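Local coordinates for carbohydrate binding protein, putative, cpb33A (Cellvibrio japonicus, PDB 5FJQ) that is the copper-binding catalytic domain of a lytic polysaccharide monooxygenase important for efficient chitin utilization, which probably cleaves the polysaccharide oxidatively, at residues His1-Gln13 and Ala89-Lys101. Residues are numbered along the deposited sequence; the frame is centred on the assembly and turned at random.
With CU (copper (II) ion), chain D.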
loop_
_atom_site.group_PDB
_atom_site.type_symbol
_atom_site.label_atom_id
_atom_site.label_comp_id
_atom_site.label_asym_id
_atom_site.label_seq_id
_atom_site.Cartn_x
_atom_site.Cartn_y
_atom_site.Cartn_z
ATOM N N HIS A 1 -4.433 -5.064 12.050
ATOM C CA HIS A 1 -3.244 -5.693 11.393
ATOM C C HIS A 1 -3.558 -6.439 10.093
ATOM O O HIS A 1 -4.318 -7.426 10.035
ATOM C CB HIS A 1 -2.445 -6.522 12.421
ATOM C CG HIS A 1 -1.644 -5.673 13.359
ATOM N ND1 HIS A 1 -2.224 -4.707 14.166
ATOM C CD2 HIS A 1 -0.315 -5.641 13.625
ATOM C CE1 HIS A 1 -1.281 -4.090 14.849
ATOM N NE2 HIS A 1 -0.117 -4.645 14.551
ATOM N N GLY A 2 -2.954 -5.949 9.022
ATOM C CA GLY A 2 -3.147 -6.550 7.736
ATOM C C GLY A 2 -2.431 -5.909 6.559
ATOM O O GLY A 2 -1.934 -4.805 6.667
ATOM N N TYR A 3 -2.448 -6.585 5.398
ATOM C CA TYR A 3 -1.739 -6.084 4.196
ATOM C C TYR A 3 -2.511 -6.526 2.953
ATOM O O TYR A 3 -3.405 -7.304 3.100
ATOM C CB TYR A 3 -0.319 -6.633 4.167
ATOM C CG TYR A 3 -0.262 -8.151 4.256
ATOM C CD1 TYR A 3 -0.263 -8.782 5.500
ATOM C CD2 TYR A 3 -0.293 -8.941 3.115
ATOM C CE1 TYR A 3 -0.251 -10.173 5.603
ATOM C CE2 TYR A 3 -0.252 -10.345 3.206
ATOM C CZ TYR A 3 -0.251 -10.934 4.457
ATOM O OH TYR A 3 -0.236 -12.296 4.593
ATOM N N VAL A 4 -2.169 -6.030 1.763
ATOM C CA VAL A 4 -2.846 -6.422 0.495
ATOM C C VAL A 4 -2.025 -7.546 -0.078
ATOM O O VAL A 4 -0.821 -7.363 -0.394
ATOM C CB VAL A 4 -2.952 -5.273 -0.521
ATOM C CG1 VAL A 4 -3.651 -5.731 -1.816
ATOM C CG2 VAL A 4 -3.779 -4.137 0.075
ATOM N N SER A 5 -2.699 -8.688 -0.259
ATOM C CA SER A 5 -2.065 -9.916 -0.638
ATOM C C SER A 5 -2.231 -10.167 -2.119
ATOM O O SER A 5 -1.423 -10.898 -2.706
ATOM C CB SER A 5 -2.623 -11.054 0.230
ATOM O OG SER A 5 -4.051 -10.975 0.354
ATOM N N SER A 6 -3.226 -9.493 -2.728
ATOM C CA SER A 6 -3.670 -9.763 -4.116
ATOM C C SER A 6 -4.356 -8.503 -4.692
ATOM O O SER A 6 -5.413 -8.131 -4.184
ATOM C CB SER A 6 -4.609 -10.956 -4.080
ATOM O OG SER A 6 -5.093 -11.249 -5.342
ATOM N N PRO A 7 -3.686 -7.774 -5.635
ATOM C CA PRO A 7 -2.333 -7.972 -6.162
ATOM C C PRO A 7 -1.344 -7.759 -5.009
ATOM O O PRO A 7 -1.631 -6.989 -4.098
ATOM C CB PRO A 7 -2.201 -6.843 -7.176
ATOM C CG PRO A 7 -3.610 -6.588 -7.607
ATOM C CD PRO A 7 -4.270 -6.587 -6.266
ATOM N N LYS A 8 -0.240 -8.484 -5.014
ATOM C CA LYS A 8 0.749 -8.400 -3.920
ATOM C C LYS A 8 1.239 -6.967 -3.809
ATOM O O LYS A 8 1.654 -6.341 -4.813
ATOM C CB LYS A 8 1.900 -9.340 -4.168
ATOM C CG LYS A 8 1.497 -10.786 -4.375
ATOM C CD LYS A 8 2.716 -11.657 -4.699
ATOM C CE LYS A 8 2.389 -13.164 -4.786
ATOM N NZ LYS A 8 2.100 -13.694 -3.398
ATOM N N SER A 9 1.175 -6.441 -2.594
ATOM C CA SER A 9 1.640 -5.096 -2.298
ATOM C C SER A 9 3.147 -5.183 -2.374
ATOM O O SER A 9 3.714 -6.286 -2.438
ATOM C CB SER A 9 1.270 -4.656 -0.888
ATOM O OG SER A 9 1.958 -5.447 0.113
ATOM N N ARG A 10 3.754 -4.018 -2.427
ATOM C CA ARG A 10 5.202 -3.863 -2.549
ATOM C C ARG A 10 5.954 -4.543 -1.379
ATOM O O ARG A 10 7.005 -5.155 -1.622
ATOM C CB ARG A 10 5.554 -2.370 -2.565
ATOM C CG ARG A 10 6.949 -2.114 -3.105
ATOM C CD ARG A 10 7.210 -0.652 -3.230
ATOM N NE ARG A 10 6.471 0.004 -4.291
ATOM C CZ ARG A 10 6.581 1.342 -4.460
ATOM N NH1 ARG A 10 7.377 2.062 -3.654
ATOM N NH2 ARG A 10 5.945 1.960 -5.439
ATOM N N VAL A 11 5.425 -4.418 -0.133
ATOM C CA VAL A 11 6.067 -5.070 1.041
ATOM C C VAL A 11 5.964 -6.627 0.819
ATOM O O VAL A 11 6.854 -7.382 1.187
ATOM C CB VAL A 11 5.486 -4.655 2.459
ATOM C CG1 VAL A 11 5.717 -3.164 2.717
ATOM C CG2 VAL A 11 3.978 -5.009 2.630
ATOM N N ILE A 12 4.950 -7.072 0.085
ATOM C CA ILE A 12 4.757 -8.577 -0.116
ATOM C C ILE A 12 5.572 -9.119 -1.324
ATOM O O ILE A 12 6.081 -10.296 -1.361
ATOM C CB ILE A 12 3.254 -8.980 -0.390
ATOM C CG1 ILE A 12 2.338 -8.711 0.830
ATOM C CG2 ILE A 12 3.161 -10.477 -0.831
ATOM C CD1 ILE A 12 2.749 -9.347 2.128
ATOM N N GLN A 13 5.594 -8.318 -2.373
ATOM C CA GLN A 13 6.471 -8.588 -3.506
ATOM C C GLN A 13 7.914 -8.729 -3.010
ATOM O O GLN A 13 8.616 -9.719 -3.264
ATOM C CB GLN A 13 6.338 -7.472 -4.534
ATOM C CG GLN A 13 5.005 -7.509 -5.334
ATOM C CD GLN A 13 4.950 -8.666 -6.289
ATOM O OE1 GLN A 13 5.784 -9.556 -6.210
ATOM N NE2 GLN A 13 3.945 -8.680 -7.216
ATOM N N ALA A 89 -12.791 -3.464 -13.470
ATOM C CA ALA A 89 -12.859 -4.042 -12.136
ATOM C C ALA A 89 -11.646 -4.926 -11.878
ATOM O O ALA A 89 -11.213 -5.657 -12.744
ATOM C CB ALA A 89 -14.151 -4.806 -11.950
ATOM N N ARG A 90 -11.022 -4.732 -10.722
ATOM C CA ARG A 90 -9.953 -5.637 -10.279
ATOM C C ARG A 90 -10.176 -5.924 -8.782
ATOM O O ARG A 90 -10.370 -5.018 -8.010
ATOM C CB ARG A 90 -8.585 -4.997 -10.571
ATOM C CG ARG A 90 -7.377 -5.860 -10.233
ATOM C CD ARG A 90 -7.455 -7.157 -10.999
ATOM N NE ARG A 90 -6.317 -7.938 -10.598
ATOM C CZ ARG A 90 -5.291 -8.269 -11.378
ATOM N NH1 ARG A 90 -5.266 -7.987 -12.706
ATOM N NH2 ARG A 90 -4.310 -8.944 -10.809
ATOM N N GLU A 91 -10.248 -7.181 -8.368
ATOM C CA GLU A 91 -10.245 -7.448 -6.904
ATOM C C GLU A 91 -8.876 -7.140 -6.223
ATOM O O GLU A 91 -7.790 -7.504 -6.727
ATOM C CB GLU A 91 -10.645 -8.892 -6.519
ATOM C CG GLU A 91 -11.866 -9.426 -7.245
ATOM C CD GLU A 91 -12.602 -10.487 -6.452
ATOM O OE1 GLU A 91 -11.966 -11.260 -5.679
ATOM O OE2 GLU A 91 -13.842 -10.516 -6.581
ATOM N N PHE A 92 -8.997 -6.476 -5.087
ATOM C CA PHE A 92 -7.919 -6.204 -4.125
ATOM C C PHE A 92 -8.293 -6.822 -2.790
ATOM O O PHE A 92 -9.420 -6.688 -2.293
ATOM C CB PHE A 92 -7.695 -4.693 -3.978
ATOM C CG PHE A 92 -7.071 -4.051 -5.185
ATOM C CD1 PHE A 92 -7.830 -3.772 -6.330
ATOM C CD2 PHE A 92 -5.734 -3.803 -5.223
ATOM C CE1 PHE A 92 -7.222 -3.208 -7.448
ATOM C CE2 PHE A 92 -5.116 -3.246 -6.346
ATOM C CZ PHE A 92 -5.862 -2.952 -7.454
ATOM N N VAL A 93 -7.344 -7.526 -2.213
ATOM C CA VAL A 93 -7.691 -8.345 -1.093
ATOM C C VAL A 93 -6.728 -7.993 -0.007
ATOM O O VAL A 93 -5.518 -8.023 -0.267
ATOM C CB VAL A 93 -7.499 -9.863 -1.419
ATOM C CG1 VAL A 93 -7.632 -10.686 -0.143
ATOM C CG2 VAL A 93 -8.451 -10.342 -2.554
ATOM N N TRP A 94 -7.276 -7.731 1.182
ATOM C CA TRP A 94 -6.452 -7.470 2.372
ATOM C C TRP A 94 -6.504 -8.753 3.177
ATOM O O TRP A 94 -7.586 -9.239 3.494
ATOM C CB TRP A 94 -6.979 -6.315 3.239
ATOM C CG TRP A 94 -6.632 -4.910 2.790
ATOM C CD1 TRP A 94 -7.222 -4.246 1.799
ATOM C CD2 TRP A 94 -5.717 -3.975 3.412
ATOM N NE1 TRP A 94 -6.708 -2.977 1.644
ATOM C CE2 TRP A 94 -5.794 -2.761 2.654
ATOM C CE3 TRP A 94 -4.836 -4.040 4.515
ATOM C CZ2 TRP A 94 -5.039 -1.644 2.953
ATOM C CZ3 TRP A 94 -4.089 -2.935 4.818
ATOM C CH2 TRP A 94 -4.160 -1.732 4.021
ATOM N N THR A 95 -5.340 -9.311 3.468
ATOM C CA THR A 95 -5.255 -10.409 4.408
ATOM C C THR A 95 -4.917 -9.786 5.750
ATOM O O THR A 95 -3.834 -9.223 5.945
ATOM C CB THR A 95 -4.195 -11.438 3.983
ATOM O OG1 THR A 95 -4.634 -11.995 2.752
ATOM C CG2 THR A 95 -4.100 -12.544 5.027
ATOM N N ASN A 96 -5.886 -9.874 6.649
ATOM C CA ASN A 96 -5.805 -9.334 7.956
ATOM C C ASN A 96 -5.299 -10.352 8.973
ATOM O O ASN A 96 -5.907 -11.398 9.141
ATOM C CB ASN A 96 -7.174 -8.758 8.335
ATOM C CG ASN A 96 -7.606 -7.704 7.351
ATOM O OD1 ASN A 96 -6.752 -7.182 6.634
ATOM N ND2 ASN A 96 -8.920 -7.499 7.197
ATOM N N THR A 97 -4.197 -10.042 9.646
ATOM C CA THR A 97 -3.688 -10.957 10.684
ATOM C C THR A 97 -4.438 -10.741 11.966
ATOM O O THR A 97 -4.582 -11.665 12.759
ATOM C CB THR A 97 -2.176 -10.768 10.901
ATOM O OG1 THR A 97 -1.904 -9.419 11.412
ATOM C CG2 THR A 97 -1.449 -11.112 9.570
ATOM N N ALA A 98 -4.829 -9.483 12.229
ATOM C CA ALA A 98 -5.695 -9.201 13.340
ATOM C C ALA A 98 -6.821 -8.314 12.819
ATOM O O ALA A 98 -6.573 -7.156 12.484
ATOM C CB ALA A 98 -4.918 -8.507 14.464
ATOM N N ALA A 99 -8.051 -8.814 12.848
ATOM C CA ALA A 99 -9.237 -8.043 12.425
ATOM C C ALA A 99 -9.520 -6.816 13.308
ATOM O O ALA A 99 -9.121 -6.781 14.466
ATOM C CB ALA A 99 -10.433 -8.943 12.389
ATOM N N HIS A 100 -10.189 -5.808 12.744
ATOM C CA HIS A 100 -10.564 -4.622 13.471
ATOM C C HIS A 100 -11.912 -4.135 12.922
ATOM O O HIS A 100 -12.312 -4.522 11.793
ATOM C CB HIS A 100 -9.498 -3.540 13.364
ATOM C CG HIS A 100 -8.178 -3.907 13.983
ATOM N ND1 HIS A 100 -8.069 -4.354 15.278
ATOM C CD2 HIS A 100 -6.919 -3.895 13.484
ATOM C CE1 HIS A 100 -6.790 -4.566 15.572
ATOM N NE2 HIS A 100 -6.077 -4.321 14.487
ATOM N N LYS A 101 -12.626 -3.316 13.724
ATOM C CA LYS A 101 -13.817 -2.610 13.223
ATOM C C LYS A 101 -13.245 -1.544 12.296
ATOM O O LYS A 101 -12.202 -1.013 12.580
ATOM C CB LYS A 101 -14.669 -2.015 14.356
ATOM C CG LYS A 101 -14.995 -3.004 15.456
ATOM C CD LYS A 101 -16.341 -2.713 16.087
ATOM C CE LYS A 101 -16.962 -3.954 16.736
ATOM N NZ LYS A 101 -17.700 -4.792 15.736
HETATM CU CU CU D . -4.235 -4.461 14.011
#
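Val-4 lays its CG2 methyl over the indole face of Trp-94, 3.6 Å from the centroid of the five-membered ring and 14° off its normal. At chi1 180° CG2 stands anti to the carbonyl carbon, beside the backbone N, which places it over the indole, while CG1, anti to the backbone N, is left to the edge of Phe-92. Pro-7, following a cis peptide bond, brings CD to 3.3 Å from CD2 of Phe-92. This buried face is backed by strand 169-178 and by strand 152-161, whose Ser-157 OG accepts a hydrogen bond from the indole N-H of Trp-94. The other face is more open: Tyr-3 lies alongside Thr-95, whose carbonyl O lies over one face of the phenol ring, toward its CD1-CE1 rim, and Ser-5 OG and Thr-95 OG1 share a hydrogen bond of 2.7 Å. Strands 2-6 and 89-96 pair antiparallel, with a beta bulge between Val-4 and Ser-6, in the core beta-sandwich of the LPMO domain. At its partly exposed end the pairing runs into the copper histidine brace: His-1 chelates through N (2.1 Å) and ND1 (2.0 Å), and His-100 NE2 completes the T at 1.9 Å from copper. The terminal amine of His-1 also donates to Ala-98 O, in the carbonyl plane, which ties the metal-binding nitrogen to the loop carrying His-100.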